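Local coordinates for protein putative esterase PA1618 (Pseudomonas aeruginosa, PDB 4QD9) that probably hydrolyses acyl-CoA thioesters, possibly 1,4-dihydroxy-2-naphthoyl-CoA, as a hotdog-fold thioesterase of the PaaI family, at residues A102-I107 against W116-S121. Residues are numbered along the deposited sequence; the frame is centred on the assembly and turned at random. Where two conformers were deposited one is given.
Sequences AVARAI and WDIRLS
Val103 pairs with Arg119, and Arg105 with Asp117, through two hydrogen-bonded rings that join strands 102-106 and 116-121, antiparallel neighbours (163° between their directions) in the sheet of the hotdog fold, with axes 4.6 Å apart at closest. Each ring has two nearly straight N-H···O bonds, the straightest running from Asp117 N to Arg105 O at 2.9 Å. Ala104 and Ile118 form the non-hydrogen-bonded pair between the rings, with Ala102-Leu120 and Ala106-Trp116 beyond on either side. All six direct their CB atoms to one face, where Ala102, Ala104 and Trp116 pack against helix 56-72, the sausage of the hotdog, and Leu3 covers the Ala106-Trp116 end. Ala102 CB sits 3.7 Å from Leu120 CG and also meets the CG2 branch of Ile118, while the CG1 branch of Ile118 reaches Ala104 CB. Trp116 CG lies anti to the carbonyl carbon (chi1 -65°), and the six-membered ring reaches over the neighbouring strand, setting CE3 near Arg105 O and CZ3 3.6 Å from Ala106 CB; the buried indole NE1 is satisfied by Ser71 of the helix. On the reverse face, polar groups dominate. Asp117 turns its carboxylate along the strand to Arg119, whose NE donates a 2.9 Å salt-bridging bond to the syn lone pair of OD1. The oxygen lies within 7° of the guanidinium plane. A water links the two strands, hydrogen-bonded to both Asp117 OD2 and, at 2.9 Å, Val103 O, the same carbonyl oxygen that accepts the Arg119 backbone N-H.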
loop_
_atom_site.group_PDB
_atom_site.type_symbol
_atom_site.label_atom_id
_atom_site.label_comp_id
_atom_site.label_asym_id
_atom_site.label_seq_id
_atom_site.Cartn_x
_atom_site.Cartn_y
_atom_site.Cartn_z
ATOM N N ALA A 102 1.693 3.155 13.510
ATOM C CA ALA A 102 2.605 3.963 12.699
ATOM C C ALA A 102 2.733 5.354 13.298
ATOM O O ALA A 102 1.743 5.938 13.739
ATOM C CB ALA A 102 2.107 4.062 11.278
ATOM N N VAL A 103 3.951 5.876 13.303
ATOM C CA VAL A 103 4.213 7.234 13.781
ATOM C C VAL A 103 4.876 7.998 12.647
ATOM O O VAL A 103 5.872 7.538 12.087
ATOM C CB VAL A 103 5.164 7.204 14.984
ATOM C CG1 VAL A 103 5.491 8.630 15.467
ATOM C CG2 VAL A 103 4.558 6.384 16.103
ATOM N N ALA A 104 4.308 9.148 12.299
ATOM C CA ALA A 104 4.859 9.987 11.243
ATOM C C ALA A 104 5.557 11.191 11.844
ATOM O O ALA A 104 5.028 11.837 12.760
ATOM C CB ALA A 104 3.754 10.445 10.297
ATOM N N ARG A 105 6.737 11.490 11.303
ATOM C CA ARG A 105 7.524 12.659 11.672
ATOM C C ARG A 105 7.984 13.331 10.388
ATOM O O ARG A 105 8.187 12.673 9.369
ATOM C CB ARG A 105 8.743 12.242 12.489
ATOM C CG ARG A 105 8.393 11.780 13.894
ATOM C CD ARG A 105 9.593 11.226 14.624
ATOM N NE ARG A 105 9.196 10.736 15.946
ATOM C CZ ARG A 105 8.973 11.526 16.996
ATOM N NH1 ARG A 105 9.116 12.844 16.887
ATOM N NH2 ARG A 105 8.605 11.004 18.158
ATOM N N ALA A 106 8.147 14.651 10.419
ATOM C CA ALA A 106 8.555 15.360 9.214
ATOM C C ALA A 106 10.061 15.300 8.947
ATOM O O ALA A 106 10.879 15.425 9.866
ATOM C CB ALA A 106 8.096 16.810 9.289
ATOM N N ILE A 107 10.420 15.124 7.678
ATOM C CA ILE A 107 11.811 15.222 7.239
ATOM C C ILE A 107 12.035 16.591 6.602
ATOM O O ILE A 107 13.047 17.260 6.845
ATOM C CB ILE A 107 12.129 14.139 6.198
ATOM C CG1 ILE A 107 12.041 12.753 6.848
ATOM C CG2 ILE A 107 13.513 14.349 5.602
ATOM C CD1 ILE A 107 12.959 12.594 8.053
ATOM N N TRP A 116 7.847 12.701 4.537
ATOM C CA TRP A 116 7.539 12.177 5.868
ATOM C C TRP A 116 8.264 10.870 6.130
ATOM O O TRP A 116 8.394 10.042 5.225
ATOM C CB TRP A 116 6.030 11.906 5.997
ATOM C CG TRP A 116 5.204 13.157 5.924
ATOM C CD1 TRP A 116 4.595 13.675 4.810
ATOM C CD2 TRP A 116 4.943 14.073 6.990
ATOM N NE1 TRP A 116 3.956 14.852 5.132
ATOM C CE2 TRP A 116 4.161 15.123 6.459
ATOM C CE3 TRP A 116 5.283 14.104 8.348
ATOM C CZ2 TRP A 116 3.716 16.202 7.242
ATOM C CZ3 TRP A 116 4.835 15.186 9.129
ATOM C CH2 TRP A 116 4.062 16.214 8.564
ATOM N N ASP A 117 8.699 10.692 7.377
ATOM C CA ASP A 117 9.302 9.443 7.858
ATOM C C ASP A 117 8.236 8.712 8.679
ATOM O O ASP A 117 7.689 9.283 9.618
ATOM C CB ASP A 117 10.527 9.803 8.706
ATOM C CG ASP A 117 11.068 8.641 9.524
ATOM O OD1 ASP A 117 11.588 7.670 8.937
ATOM O OD2 ASP A 117 11.008 8.721 10.769
ATOM N N ILE A 118 7.910 7.468 8.314
ATOM C CA ILE A 118 6.840 6.746 9.016
ATOM C C ILE A 118 7.391 5.415 9.543
ATOM O O ILE A 118 7.898 4.596 8.773
ATOM C CB ILE A 118 5.597 6.497 8.125
ATOM C CG1 ILE A 118 5.066 7.819 7.563
ATOM C CG2 ILE A 118 4.468 5.860 8.955
ATOM C CD1 ILE A 118 5.398 8.038 6.113
ATOM N N ARG A 119 7.304 5.211 10.856
ATOM C CA ARG A 119 7.854 4.013 11.489
ATOM C C ARG A 119 6.695 3.171 12.020
ATOM O O ARG A 119 5.816 3.698 12.709
ATOM C CB ARG A 119 8.784 4.382 12.648
ATOM C CG ARG A 119 9.882 5.398 12.335
ATOM C CD ARG A 119 10.915 4.852 11.384
ATOM N NE ARG A 119 11.999 5.811 11.165
ATOM C CZ ARG A 119 13.166 5.793 11.807
ATOM N NH1 ARG A 119 13.424 4.849 12.706
ATOM N NH2 ARG A 119 14.080 6.713 11.535
ATOM N N LEU A 120 6.687 1.878 11.687
ATOM C CA LEU A 120 5.611 0.982 12.093
ATOM C C LEU A 120 6.173 -0.119 13.000
ATOM O O LEU A 120 7.329 -0.556 12.835
ATOM C CB LEU A 120 4.902 0.354 10.881
ATOM C CG LEU A 120 4.050 1.252 9.969
ATOM C CD1 LEU A 120 4.934 2.169 9.146
ATOM C CD2 LEU A 120 3.180 0.415 9.051
ATOM N N SER A 121 5.355 -0.553 13.958
ATOM C CA SER A 121 5.725 -1.663 14.839
ATOM C C SER A 121 4.471 -2.388 15.299
ATOM O O SER A 121 3.383 -1.801 15.355
ATOM C CB SER A 121 6.493 -1.145 16.059
ATOM O OG SER A 121 5.674 -0.288 16.836
HETATM O O HOH W 1 8.561 8.488 12.487
#